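Local coordinates for protein 2-C-methyl-D-erythritol 2,4-cyclodiphosphate synthase (Thermus thermophilus, PDB 1IV3) that converts 4-diphosphocytidyl-2-C-methyl-D-erythritol 2-phosphate to 2-C-methyl-D-erythritol 2,4-cyclodiphosphate with release of CMP, a metal-dependent step of non-mevalonate isoprenoid synthesis, at residues G6-R11 / G37-H42; H10-G15 / S140-R145; S27-L32 / L100-L105; L96-D101 / L129-S134. The protein carries 3 engineered substitutions. One frame throughout, in Å; residues are numbered along the deposited sequence.

Contact 1 (G6-R11 / G37-H42). Engineered in segment 37-42: Met41 (natural residue Leu). With MG (magnesium ion), chain G.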
loop_
_atom_site.group_PDB
_atom_site.type_symbol
_atom_site.label_atom_id
_atom_site.label_comp_id
_atom_site.label_asym_id
_atom_site.label_seq_id
_atom_site.Cartn_x
_atom_site.Cartn_y
_atom_site.Cartn_z
ATOM N N GLY A 6 -5.959 -1.773 4.180
ATOM C CA GLY A 6 -5.623 -3.034 4.826
ATOM C C GLY A 6 -4.808 -3.914 3.884
ATOM O O GLY A 6 -4.763 -3.704 2.673
ATOM N N GLU A 7 -4.167 -4.887 4.513
ATOM C CA GLU A 7 -3.255 -5.799 3.873
ATOM C C GLU A 7 -3.456 -7.208 4.433
ATOM O O GLU A 7 -3.883 -7.366 5.575
ATOM C CB GLU A 7 -1.789 -5.448 4.131
ATOM C CG GLU A 7 -1.309 -4.075 3.698
ATOM C CD GLU A 7 0.215 -4.012 3.923
ATOM O OE1 GLU A 7 0.860 -5.068 3.745
ATOM O OE2 GLU A 7 0.752 -2.956 4.254
ATOM N N ASP A 8 -3.124 -8.186 3.619
ATOM C CA ASP A 8 -3.065 -9.573 4.073
ATOM C C ASP A 8 -2.079 -10.341 3.199
ATOM O O ASP A 8 -1.881 -10.041 2.016
ATOM C CB ASP A 8 -4.416 -10.273 4.001
ATOM C CG ASP A 8 -4.418 -11.578 4.794
ATOM O OD1 ASP A 8 -3.572 -11.717 5.700
ATOM O OD2 ASP A 8 -5.189 -12.466 4.378
ATOM N N SER A 9 -1.484 -11.353 3.808
ATOM C CA SER A 9 -0.642 -12.280 3.047
ATOM C C SER A 9 -0.795 -13.689 3.612
ATOM O O SER A 9 -1.097 -13.835 4.794
ATOM C CB SER A 9 0.815 -11.820 3.070
ATOM O OG SER A 9 1.393 -12.047 4.348
ATOM N N HIS A 10 -0.595 -14.687 2.757
ATOM C CA HIS A 10 -0.561 -16.069 3.194
ATOM C C HIS A 10 0.489 -16.851 2.408
ATOM O O HIS A 10 0.678 -16.619 1.217
ATOM C CB HIS A 10 -1.892 -16.810 3.023
ATOM C CG HIS A 10 -2.895 -16.268 4.001
ATOM N ND1 HIS A 10 -3.082 -16.801 5.258
ATOM C CD2 HIS A 10 -3.747 -15.215 3.898
ATOM C CE1 HIS A 10 -4.020 -16.106 5.887
ATOM N NE2 HIS A 10 -4.439 -15.137 5.082
ATOM N N ARG A 11 1.104 -17.760 3.158
ATOM C CA ARG A 11 2.009 -18.726 2.562
ATOM C C ARG A 11 1.150 -19.588 1.640
ATOM O O ARG A 11 0.032 -19.982 1.966
ATOM C CB ARG A 11 2.690 -19.555 3.627
ATOM C CG ARG A 11 3.971 -20.274 3.281
ATOM C CD ARG A 11 4.786 -20.533 4.555
ATOM N NE ARG A 11 5.884 -19.574 4.668
ATOM C CZ ARG A 11 6.857 -19.423 3.774
ATOM N NH1 ARG A 11 6.901 -20.167 2.676
ATOM N NH2 ARG A 11 7.807 -18.514 3.978
ATOM N N GLY A 37 -7.786 -18.528 4.186
ATOM C CA GLY A 37 -6.658 -17.798 3.642
ATOM C C GLY A 37 -6.963 -16.888 2.471
ATOM O O GLY A 37 -6.056 -16.570 1.673
ATOM N N ASP A 38 -8.207 -16.438 2.345
ATOM C CA ASP A 38 -8.589 -15.525 1.271
ATOM C C ASP A 38 -8.074 -14.109 1.540
ATOM O O ASP A 38 -8.672 -13.302 2.267
ATOM C CB ASP A 38 -10.106 -15.479 1.133
ATOM C CG ASP A 38 -10.623 -14.780 -0.102
ATOM O OD1 ASP A 38 -10.054 -13.752 -0.537
ATOM O OD2 ASP A 38 -11.658 -15.259 -0.624
ATOM N N ALA A 39 -6.915 -13.808 0.960
ATOM C CA ALA A 39 -6.212 -12.562 1.251
ATOM C C ALA A 39 -6.998 -11.332 0.826
ATOM O O ALA A 39 -6.928 -10.272 1.456
ATOM C CB ALA A 39 -4.854 -12.659 0.567
ATOM N N ALA A 40 -7.740 -11.426 -0.278
ATOM C CA ALA A 40 -8.591 -10.347 -0.768
ATOM C C ALA A 40 -9.642 -10.002 0.284
ATOM O O ALA A 40 -9.790 -8.869 0.721
ATOM C CB ALA A 40 -9.317 -10.728 -2.057
ATOM N N MET A 41 -10.381 -11.041 0.694
ATOM C CA MET A 41 -11.393 -10.823 1.720
ATOM C C MET A 41 -10.756 -10.247 2.981
ATOM O O MET A 41 -11.292 -9.320 3.592
ATOM C CB MET A 41 -12.121 -12.112 2.100
ATOM C CG MET A 41 -13.133 -12.656 1.117
ATOM S SD MET A 41 -14.669 -11.718 0.943
ATOM C CE MET A 41 -14.367 -10.824 -0.531
ATOM N N HIS A 42 -9.610 -10.778 3.416
ATOM C CA HIS A 42 -9.045 -10.290 4.678
ATOM C C HIS A 42 -8.595 -8.834 4.597
ATOM O O HIS A 42 -8.871 -8.058 5.513
ATOM C CB HIS A 42 -7.853 -11.145 5.103
ATOM C CG HIS A 42 -8.294 -12.503 5.534
ATOM N ND1 HIS A 42 -7.439 -13.494 5.930
ATOM C CD2 HIS A 42 -9.554 -13.014 5.628
ATOM C CE1 HIS A 42 -8.132 -14.578 6.255
ATOM N NE2 HIS A 42 -9.417 -14.311 6.077
HETATM MG MG MG G . -5.483 -13.635 5.863
HETATM O O HOH W 1 -4.977 -13.526 8.137
#
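A magnesium ion joins the two segments where no direct hydrogen bond does: Asp8 and His10 from the strand and His42 from the helix all bind it. Asp8 OD2 is 1.9 Å from the magnesium ion and His42 ND1 2.0 Å, while His10 binds through NE2 rather than ND1, also at 2.0 Å. Water 1 lies 2.3 Å from the ion. With Asp8 CG anti to the backbone N (chi1 -166°), the carboxylate comes to the rim of the His42 ring, its plane turned 41° from the imidazole. The shared ion draws Asp8 OD2 and His42 ND1 to 2.9 Å without a hydrogen bond between them. The two imidazoles meet rim to rim, planes 60° apart. Gly37 CA sits over the face of His10, 3.8 Å from the ring centroid, a CH-pi contact that backs the ring. Second-shell partners fix the ligands: Ser73 bonds His42 NE2, and Lys132 of the second subunit makes a salt bridge with Asp8 OD1. This is the metal site of the IspF active centre, at a subunit boundary of the trimer. Asp38 caps the helix, its OD1 taking Met41 N at 3.0 Å while its OD2 accepts from Gly22 N; Met41 is an engineered residue. Helix 39-50 starts against strand 3-14, with Ala39 reaching Ala144 on strand 141-150 and Met41 packing on helices 73-86 and 109-120.

Contact 2 (H10-G15 / S140-R145). With MG (magnesium ion), chain G.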
loop_
_atom_site.group_PDB
_atom_site.type_symbol
_atom_site.label_atom_id
_atom_site.label_comp_id
_atom_site.label_asym_id
_atom_site.label_seq_id
_atom_site.Cartn_x
_atom_site.Cartn_y
_atom_site.Cartn_z
ATOM N N HIS A 10 -0.595 -14.687 2.757
ATOM C CA HIS A 10 -0.561 -16.069 3.194
ATOM C C HIS A 10 0.489 -16.851 2.408
ATOM O O HIS A 10 0.678 -16.619 1.217
ATOM C CB HIS A 10 -1.892 -16.810 3.023
ATOM C CG HIS A 10 -2.895 -16.268 4.001
ATOM N ND1 HIS A 10 -3.082 -16.801 5.258
ATOM C CD2 HIS A 10 -3.747 -15.215 3.898
ATOM C CE1 HIS A 10 -4.020 -16.106 5.887
ATOM N NE2 HIS A 10 -4.439 -15.137 5.082
ATOM N N ARG A 11 1.104 -17.760 3.158
ATOM C CA ARG A 11 2.009 -18.726 2.562
ATOM C C ARG A 11 1.150 -19.588 1.640
ATOM O O ARG A 11 0.032 -19.982 1.966
ATOM C CB ARG A 11 2.690 -19.555 3.627
ATOM C CG ARG A 11 3.971 -20.274 3.281
ATOM C CD ARG A 11 4.786 -20.533 4.555
ATOM N NE ARG A 11 5.884 -19.574 4.668
ATOM C CZ ARG A 11 6.857 -19.423 3.774
ATOM N NH1 ARG A 11 6.901 -20.167 2.676
ATOM N NH2 ARG A 11 7.807 -18.514 3.978
ATOM N N LEU A 12 1.738 -19.873 0.484
ATOM C CA LEU A 12 0.997 -20.739 -0.439
ATOM C C LEU A 12 1.589 -22.142 -0.420
ATOM O O LEU A 12 2.806 -22.322 -0.443
ATOM C CB LEU A 12 1.035 -20.124 -1.832
ATOM C CG LEU A 12 0.165 -18.891 -2.060
ATOM C CD1 LEU A 12 0.576 -18.225 -3.364
ATOM C CD2 LEU A 12 -1.319 -19.266 -2.069
ATOM N N GLU A 13 0.739 -23.170 -0.380
ATOM C CA GLU A 13 1.349 -24.503 -0.446
ATOM C C GLU A 13 0.654 -25.387 -1.473
ATOM O O GLU A 13 -0.543 -25.280 -1.740
ATOM C CB GLU A 13 1.341 -25.144 0.941
ATOM C CG GLU A 13 2.735 -25.526 1.432
ATOM C CD GLU A 13 3.115 -24.804 2.712
ATOM O OE1 GLU A 13 2.184 -24.376 3.431
ATOM O OE2 GLU A 13 4.328 -24.671 2.978
ATOM N N GLU A 14 1.460 -26.289 -2.050
ATOM C CA GLU A 14 0.957 -27.204 -3.056
ATOM C C GLU A 14 -0.206 -28.066 -2.557
ATOM O O GLU A 14 -0.192 -28.588 -1.441
ATOM C CB GLU A 14 2.113 -28.084 -3.575
ATOM C CG GLU A 14 2.372 -27.796 -5.049
ATOM C CD GLU A 14 3.725 -27.145 -5.247
ATOM O OE1 GLU A 14 3.884 -26.311 -6.160
ATOM O OE2 GLU A 14 4.641 -27.478 -4.463
ATOM N N GLY A 15 -1.203 -28.173 -3.430
ATOM C CA GLY A 15 -2.372 -29.000 -3.305
ATOM C C GLY A 15 -3.403 -28.520 -2.316
ATOM O O GLY A 15 -4.325 -29.248 -1.967
ATOM N N SER A 140 6.106 -17.652 -3.101
ATOM C CA SER A 140 5.302 -18.638 -2.412
ATOM C C SER A 140 4.267 -17.999 -1.492
ATOM O O SER A 140 3.813 -18.650 -0.553
ATOM C CB SER A 140 6.245 -19.571 -1.634
ATOM O OG SER A 140 6.941 -20.410 -2.549
ATOM N N HIS A 141 3.876 -16.749 -1.750
ATOM C CA HIS A 141 2.798 -16.134 -0.981
ATOM C C HIS A 141 1.773 -15.510 -1.928
ATOM O O HIS A 141 2.095 -15.138 -3.056
ATOM C CB HIS A 141 3.286 -15.046 -0.036
ATOM C CG HIS A 141 4.128 -15.516 1.104
ATOM N ND1 HIS A 141 3.713 -15.439 2.408
ATOM C CD2 HIS A 141 5.378 -16.057 1.130
ATOM C CE1 HIS A 141 4.667 -15.926 3.191
ATOM N NE2 HIS A 141 5.679 -16.304 2.448
ATOM N N VAL A 142 0.551 -15.406 -1.434
ATOM C CA VAL A 142 -0.449 -14.539 -2.061
ATOM C C VAL A 142 -0.498 -13.263 -1.221
ATOM O O VAL A 142 -0.534 -13.382 0.019
ATOM C CB VAL A 142 -1.819 -15.200 -2.170
ATOM C CG1 VAL A 142 -2.307 -15.756 -0.819
ATOM C CG2 VAL A 142 -2.833 -14.218 -2.743
ATOM N N GLN A 143 -0.463 -12.085 -1.846
ATOM C CA GLN A 143 -0.530 -10.862 -1.046
ATOM C C GLN A 143 -1.725 -10.033 -1.516
ATOM O O GLN A 143 -2.019 -10.055 -2.717
ATOM C CB GLN A 143 0.727 -10.026 -1.172
ATOM C CG GLN A 143 2.013 -10.781 -0.866
ATOM C CD GLN A 143 3.264 -10.046 -1.323
ATOM O OE1 GLN A 143 3.941 -10.419 -2.285
ATOM N NE2 GLN A 143 3.584 -8.962 -0.623
ATOM N N ALA A 144 -2.391 -9.318 -0.615
ATOM C CA ALA A 144 -3.440 -8.398 -1.032
ATOM C C ALA A 144 -3.231 -7.082 -0.299
ATOM O O ALA A 144 -2.878 -7.128 0.880
ATOM C CB ALA A 144 -4.840 -8.918 -0.724
ATOM N N ARG A 145 -3.467 -5.967 -0.982
ATOM C CA ARG A 145 -3.530 -4.669 -0.306
ATOM C C ARG A 145 -4.731 -3.926 -0.856
ATOM O O ARG A 145 -4.968 -3.982 -2.072
ATOM C CB ARG A 145 -2.234 -3.876 -0.492
ATOM C CG ARG A 145 -1.000 -4.668 -0.055
ATOM C CD ARG A 145 0.259 -3.797 -0.093
ATOM N NE ARG A 145 1.347 -4.518 0.588
ATOM C CZ ARG A 145 2.086 -5.384 -0.097
ATOM N NH1 ARG A 145 1.837 -5.563 -1.387
ATOM N NH2 ARG A 145 3.061 -6.036 0.516
HETATM MG MG MG G . -5.483 -13.635 5.863
HETATM O O HOH W 1 -4.977 -13.526 8.137
#
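His10 and Val142 form an antiparallel hydrogen-bonded pair, His10 N reaching Val142 O at 3.0 Å and Val142 N returning to His10 O at 2.9 Å, and Leu12 N extends the pairing to Ser140 O at 2.6 Å. The strand axes run at 144° to each other. Arg11 and His141, a non-hydrogen-bonded pair, bring their CA atoms to 4.5 Å, and Arg11 CA lies over one face of the His141 ring. From there the arginine chain, bent at chi3 (-102°), brings one face of the guanidinium against the rim of the imidazole, the planes 68° apart. Here strand 3-14 pairs with strand 141-150, neighbours within the five-stranded mixed sheet of the IspF subunit, and the pairing holds the backbone of His10 while its ring reaches the magnesium ion. On the face of the sheet that carries His10 and Val142, Val142 CG1 touches His10 CB at 4.0 Å. Leu12 crosses Val142 at about a right angle: CD2 meets Val142 CG1 at 3.9 Å, while CD1 presses on the backbone at His141 C, 3.3 Å away. Gly136 of the second subunit packs on Arg11, and Leu137 of that subunit on His141.

Contact 3 (S27-L32 / L100-L105)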
loop_
_atom_site.group_PDB
_atom_site.type_symbol
_atom_site.label_atom_id
_atom_site.label_comp_id
_atom_site.label_asym_id
_atom_site.label_seq_id
_atom_site.Cartn_x
_atom_site.Cartn_y
_atom_site.Cartn_z
ATOM N N SER A 27 -6.214 -24.139 -8.983
ATOM C CA SER A 27 -4.837 -23.785 -8.714
ATOM C C SER A 27 -4.000 -24.953 -8.206
ATOM O O SER A 27 -4.527 -25.802 -7.492
ATOM C CB SER A 27 -4.809 -22.662 -7.664
ATOM O OG SER A 27 -3.476 -22.271 -7.346
ATOM N N PRO A 28 -2.723 -24.971 -8.556
ATOM C CA PRO A 28 -1.783 -25.963 -8.018
ATOM C C PRO A 28 -1.388 -25.638 -6.583
ATOM O O PRO A 28 -0.736 -26.461 -5.944
ATOM C CB PRO A 28 -0.554 -25.816 -8.921
ATOM C CG PRO A 28 -0.601 -24.390 -9.376
ATOM C CD PRO A 28 -2.068 -24.057 -9.516
ATOM N N VAL A 29 -1.740 -24.460 -6.067
ATOM C CA VAL A 29 -1.276 -23.983 -4.769
ATOM C C VAL A 29 -2.374 -23.208 -4.055
ATOM O O VAL A 29 -3.214 -22.549 -4.672
ATOM C CB VAL A 29 -0.031 -23.080 -4.876
ATOM C CG1 VAL A 29 1.138 -23.837 -5.488
ATOM C CG2 VAL A 29 -0.314 -21.819 -5.688
ATOM N N GLY A 30 -2.411 -23.275 -2.734
ATOM C CA GLY A 30 -3.497 -22.620 -2.005
ATOM C C GLY A 30 -2.984 -22.180 -0.656
ATOM O O GLY A 30 -1.859 -22.480 -0.248
ATOM N N ALA A 31 -3.783 -21.422 0.091
ATOM C CA ALA A 31 -3.152 -20.977 1.340
ATOM C C ALA A 31 -3.099 -22.147 2.318
ATOM O O ALA A 31 -3.966 -23.010 2.404
ATOM C CB ALA A 31 -3.847 -19.754 1.902
ATOM N N LEU A 32 -1.983 -22.146 3.033
ATOM C CA LEU A 32 -1.747 -23.002 4.182
ATOM C C LEU A 32 -2.163 -22.172 5.390
ATOM O O LEU A 32 -1.555 -21.122 5.629
ATOM C CB LEU A 32 -0.290 -23.436 4.257
ATOM C CG LEU A 32 0.318 -23.589 5.651
ATOM C CD1 LEU A 32 0.936 -24.974 5.792
ATOM C CD2 LEU A 32 1.331 -22.494 5.941
ATOM N N LEU A 100 0.547 -12.545 -6.704
ATOM C CA LEU A 100 0.946 -13.951 -6.570
ATOM C C LEU A 100 1.528 -14.425 -7.902
ATOM O O LEU A 100 1.128 -13.941 -8.968
ATOM C CB LEU A 100 -0.219 -14.823 -6.119
ATOM C CG LEU A 100 -1.306 -15.188 -7.131
ATOM C CD1 LEU A 100 -2.374 -16.081 -6.498
ATOM C CD2 LEU A 100 -1.954 -13.949 -7.711
ATOM N N ASP A 101 2.494 -15.338 -7.839
ATOM C CA ASP A 101 3.173 -15.751 -9.071
ATOM C C ASP A 101 2.377 -16.791 -9.838
ATOM O O ASP A 101 2.523 -16.904 -11.059
ATOM C CB ASP A 101 4.590 -16.244 -8.730
ATOM C CG ASP A 101 5.437 -15.125 -8.154
ATOM O OD1 ASP A 101 4.899 -14.076 -7.744
ATOM O OD2 ASP A 101 6.681 -15.258 -8.122
ATOM N N ARG A 102 1.517 -17.556 -9.176
ATOM C CA ARG A 102 0.647 -18.507 -9.871
ATOM C C ARG A 102 -0.531 -18.788 -8.953
ATOM O O ARG A 102 -0.294 -18.636 -7.740
ATOM C CB ARG A 102 1.407 -19.780 -10.215
ATOM C CG ARG A 102 2.242 -20.302 -9.065
ATOM C CD ARG A 102 2.997 -21.592 -9.385
ATOM N NE ARG A 102 3.471 -22.185 -8.131
ATOM C CZ ARG A 102 3.586 -23.473 -7.861
ATOM N NH1 ARG A 102 3.255 -24.376 -8.776
ATOM N NH2 ARG A 102 4.036 -23.863 -6.672
ATOM N N PRO A 103 -1.700 -19.138 -9.450
ATOM C CA PRO A 103 -2.044 -19.283 -10.861
ATOM C C PRO A 103 -2.355 -17.933 -11.504
ATOM O O PRO A 103 -2.490 -16.933 -10.796
ATOM C CB PRO A 103 -3.344 -20.100 -10.821
ATOM C CG PRO A 103 -4.003 -19.607 -9.573
ATOM C CD PRO A 103 -2.887 -19.407 -8.591
ATOM N N LYS A 104 -2.472 -17.886 -12.827
ATOM C CA LYS A 104 -2.929 -16.674 -13.494
ATOM C C LYS A 104 -4.355 -16.328 -13.067
ATOM O O LYS A 104 -5.226 -17.212 -13.073
ATOM C CB LYS A 104 -2.881 -16.855 -15.021
ATOM C CG LYS A 104 -1.443 -17.032 -15.514
ATOM C CD LYS A 104 -1.383 -17.137 -17.029
ATOM C CE LYS A 104 -0.393 -16.135 -17.615
ATOM N NZ LYS A 104 0.980 -16.722 -17.706
ATOM N N LEU A 105 -4.579 -15.067 -12.721
ATOM C CA LEU A 105 -5.929 -14.667 -12.291
ATOM C C LEU A 105 -6.754 -14.081 -13.419
ATOM O O LEU A 105 -7.987 -14.012 -13.336
ATOM C CB LEU A 105 -5.811 -13.721 -11.084
ATOM C CG LEU A 105 -5.249 -14.338 -9.790
ATOM C CD1 LEU A 105 -5.353 -13.362 -8.627
ATOM C CD2 LEU A 105 -5.969 -15.637 -9.423
#
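Arg102 CG stands between its backbone N and carbonyl carbon (chi1 45°), and from there the chain runs extended to NE, carrying the guanidinium across to Val29. Val29 CG1, anti to its carbonyl carbon (chi1 -61°), meets one face of that flat group toward its rim, 3.1 Å from Arg102 NH2. Pro28 CG approaches obliquely, 3.9 Å from Arg102 NH1. The apolar pair therefore shields part of the guanidinium, whose charge is met by Glu14 of strand 3-14 in a salt bridge through NH2. Pro103, preceded by a cis peptide bond, turns its ring to Ser27, with CD 3.2 Å from Ser27 OG. That hydroxyl donates to Val29 O at 2.7 Å, in the carbonyl plane and on a lone pair, tying the turn across Pro28. Were Ser27 an alanine, Val29 O would probably lose this donor and Pro103 the oxygen against its ring, so that the turn could shift more easily. Strand 29-31 is an edge strand of the main sheet within this chain, and Leu18 on strand 18-20 touches both Ser27 and Pro103. The opposing segment belongs to the substrate-binding loop 100-106. Between the two segments the contacts are almost wholly van der Waals, Pro28 and Val29 carbons against the guanidinium and Ser27 against the Pro103 ring, which is consistent with close fit rather than directed bonds placing the loop.

Contact 4 (L96-D101 / L129-S134)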
loop_
_atom_site.group_PDB
_atom_site.type_symbol
_atom_site.label_atom_id
_atom_site.label_comp_id
_atom_site.label_asym_id
_atom_site.label_seq_id
_atom_site.Cartn_x
_atom_site.Cartn_y
_atom_site.Cartn_z
ATOM N N LEU A 96 -8.175 -2.710 -4.950
ATOM C CA LEU A 96 -7.170 -3.564 -4.313
ATOM C C LEU A 96 -6.298 -4.274 -5.336
ATOM O O LEU A 96 -6.705 -4.431 -6.481
ATOM C CB LEU A 96 -7.833 -4.615 -3.430
ATOM C CG LEU A 96 -8.636 -5.684 -4.170
ATOM C CD1 LEU A 96 -8.886 -6.898 -3.282
ATOM C CD2 LEU A 96 -9.977 -5.120 -4.626
ATOM N N VAL A 97 -5.131 -4.680 -4.834
ATOM C CA VAL A 97 -4.179 -5.404 -5.661
ATOM C C VAL A 97 -3.927 -6.778 -5.046
ATOM O O VAL A 97 -3.651 -6.884 -3.852
ATOM C CB VAL A 97 -2.823 -4.687 -5.736
ATOM C CG1 VAL A 97 -1.852 -5.387 -6.663
ATOM C CG2 VAL A 97 -3.034 -3.238 -6.196
ATOM N N LEU A 98 -4.016 -7.784 -5.903
ATOM C CA LEU A 98 -3.628 -9.130 -5.547
ATOM C C LEU A 98 -2.317 -9.485 -6.258
ATOM O O LEU A 98 -2.230 -9.304 -7.474
ATOM C CB LEU A 98 -4.678 -10.146 -5.949
ATOM C CG LEU A 98 -6.088 -9.810 -5.485
ATOM C CD1 LEU A 98 -7.003 -10.993 -5.811
ATOM C CD2 LEU A 98 -6.123 -9.476 -4.004
ATOM N N THR A 99 -1.388 -9.983 -5.445
ATOM C CA THR A 99 -0.068 -10.342 -5.952
ATOM C C THR A 99 0.227 -11.800 -5.660
ATOM O O THR A 99 0.146 -12.251 -4.512
ATOM C CB THR A 99 1.010 -9.452 -5.303
ATOM O OG1 THR A 99 0.703 -8.074 -5.556
ATOM C CG2 THR A 99 2.365 -9.733 -5.910
ATOM N N LEU A 100 0.547 -12.545 -6.704
ATOM C CA LEU A 100 0.946 -13.951 -6.570
ATOM C C LEU A 100 1.528 -14.425 -7.902
ATOM O O LEU A 100 1.128 -13.941 -8.968
ATOM C CB LEU A 100 -0.219 -14.823 -6.119
ATOM C CG LEU A 100 -1.306 -15.188 -7.131
ATOM C CD1 LEU A 100 -2.374 -16.081 -6.498
ATOM C CD2 LEU A 100 -1.954 -13.949 -7.711
ATOM N N ASP A 101 2.494 -15.338 -7.839
ATOM C CA ASP A 101 3.173 -15.751 -9.071
ATOM C C ASP A 101 2.377 -16.791 -9.838
ATOM O O ASP A 101 2.523 -16.904 -11.059
ATOM C CB ASP A 101 4.590 -16.244 -8.730
ATOM C CG ASP A 101 5.437 -15.125 -8.154
ATOM O OD1 ASP A 101 4.899 -14.076 -7.744
ATOM O OD2 ASP A 101 6.681 -15.258 -8.122
ATOM N N LEU A 129 -10.078 -3.947 -9.098
ATOM C CA LEU A 129 -9.275 -5.124 -8.808
ATOM C C LEU A 129 -8.138 -5.208 -9.816
ATOM O O LEU A 129 -8.435 -5.211 -11.018
ATOM C CB LEU A 129 -10.186 -6.354 -8.866
ATOM C CG LEU A 129 -9.484 -7.710 -8.763
ATOM C CD1 LEU A 129 -8.671 -7.835 -7.483
ATOM C CD2 LEU A 129 -10.513 -8.849 -8.839
ATOM N N THR A 130 -6.875 -5.231 -9.384
ATOM C CA THR A 130 -5.791 -5.434 -10.348
ATOM C C THR A 130 -4.941 -6.610 -9.874
ATOM O O THR A 130 -4.926 -6.896 -8.674
ATOM C CB THR A 130 -4.878 -4.202 -10.508
ATOM O OG1 THR A 130 -4.312 -3.867 -9.230
ATOM C CG2 THR A 130 -5.681 -2.997 -10.959
ATOM N N PHE A 131 -4.234 -7.259 -10.799
ATOM C CA PHE A 131 -3.474 -8.471 -10.550
ATOM C C PHE A 131 -2.005 -8.267 -10.893
ATOM O O PHE A 131 -1.735 -7.643 -11.929
ATOM C CB PHE A 131 -3.995 -9.630 -11.419
ATOM C CG PHE A 131 -5.469 -9.933 -11.295
ATOM C CD1 PHE A 131 -6.139 -9.910 -10.091
ATOM C CD2 PHE A 131 -6.195 -10.248 -12.439
ATOM C CE1 PHE A 131 -7.486 -10.208 -10.044
ATOM C CE2 PHE A 131 -7.529 -10.546 -12.399
ATOM C CZ PHE A 131 -8.201 -10.528 -11.184
ATOM N N LYS A 132 -1.143 -8.789 -10.046
ATOM C CA LYS A 132 0.288 -8.715 -10.244
ATOM C C LYS A 132 0.917 -10.056 -9.848
ATOM O O LYS A 132 0.359 -10.826 -9.074
ATOM C CB LYS A 132 0.967 -7.629 -9.411
ATOM C CG LYS A 132 0.380 -6.247 -9.557
ATOM C CD LYS A 132 0.693 -5.583 -10.882
ATOM C CE LYS A 132 2.182 -5.589 -11.197
ATOM N NZ LYS A 132 2.427 -4.956 -12.529
ATOM N N THR A 133 2.119 -10.264 -10.393
ATOM C CA THR A 133 2.976 -11.318 -9.880
ATOM C C THR A 133 4.098 -10.649 -9.079
ATOM O O THR A 133 4.261 -9.438 -9.212
ATOM C CB THR A 133 3.648 -12.178 -10.956
ATOM O OG1 THR A 133 4.756 -11.412 -11.464
ATOM C CG2 THR A 133 2.711 -12.443 -12.114
ATOM N N SER A 134 4.838 -11.412 -8.294
ATOM C CA SER A 134 5.851 -10.813 -7.427
ATOM C C SER A 134 7.183 -10.653 -8.147
ATOM O O SER A 134 8.136 -10.150 -7.562
ATOM C CB SER A 134 6.090 -11.695 -6.195
ATOM O OG SER A 134 6.790 -12.883 -6.563
HETATM O O HOH W 2 -6.105 -2.066 -7.824
#
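Asp101 OD1 takes two bonds from one residue, Ser134: the hydroxyl OG donates at 2.5 Å onto the syn lone pair, and the backbone Ser134 N follows at 2.7 Å, 35° out of the carboxylate plane. Asp101 CG, anti to its carbonyl carbon (chi1 -64°), turns the carboxylate to that serine. A leucine at Asp101 would probably leave Ser134 N and OG without this acceptor and set the 133-134 turn free to move. Before these residues in the chain the strands pair in parallel: Thr130 N bonds Leu96 O, Leu98 N bonds Thr130 O, and Lys132 N bonds Leu98 O at 2.8 Å. Leu100 N closes the series on Lys132 O. Water 2 lies within hydrogen-bonding distance of Leu96 O and Thr130 OG1, bridging the strands at their start. On the face of Leu96, Leu98, Leu129 and Phe131, Leu129 CD1 lies 3.8 Å from Leu98 CG and 4.0 Å from Leu96 CG, and Leu98 CD1 approaches the Phe131 ring obliquely. On the face of Val97, Thr99, Thr130 and Lys132, Val97 CG2 sits 3.4 Å from Thr130 OG1, while Val97 CG1 rests on Lys132 CG at 3.8 Å. The lysine chain then bends at chi2 and chi3, and its NZ bonds Asp8 of the third subunit. Residues from Leu100 and from Phe131 onward bind the substrate, Thr133 being a predicted transition-state stabilizer. The pair forms a beta-alpha-beta crossover through helix 109-120, which covers Leu129 and Phe131; strand 141-150 lies on the other side of strand 91-99, and helix 39-50 packs on Leu96 and Leu98.

All five strands of the main sheet take part, in the order 29-31, 3-14, 141-150, 91-99, 127-132, and contact 1 adds helix 39-50. Contacts 1 and 2 share His10 and Arg11, their centres 8 Å apart; contact 3 lies 7 Å from contact 2, joined to it by Glu14 and Arg102. Contact 4 is 11 Å from both contacts 2 and 3, sharing Leu100 and Asp101 with the latter. Along the chain, contacts 3 and 4 nest inside the long loop closed by contact 2, while contact 1 closes before contact 4 opens. The sheet connects the metal site to the substrate-binding segments, with Lys132 at the end of strand 127-132 reaching Asp8 of a neighbouring subunit.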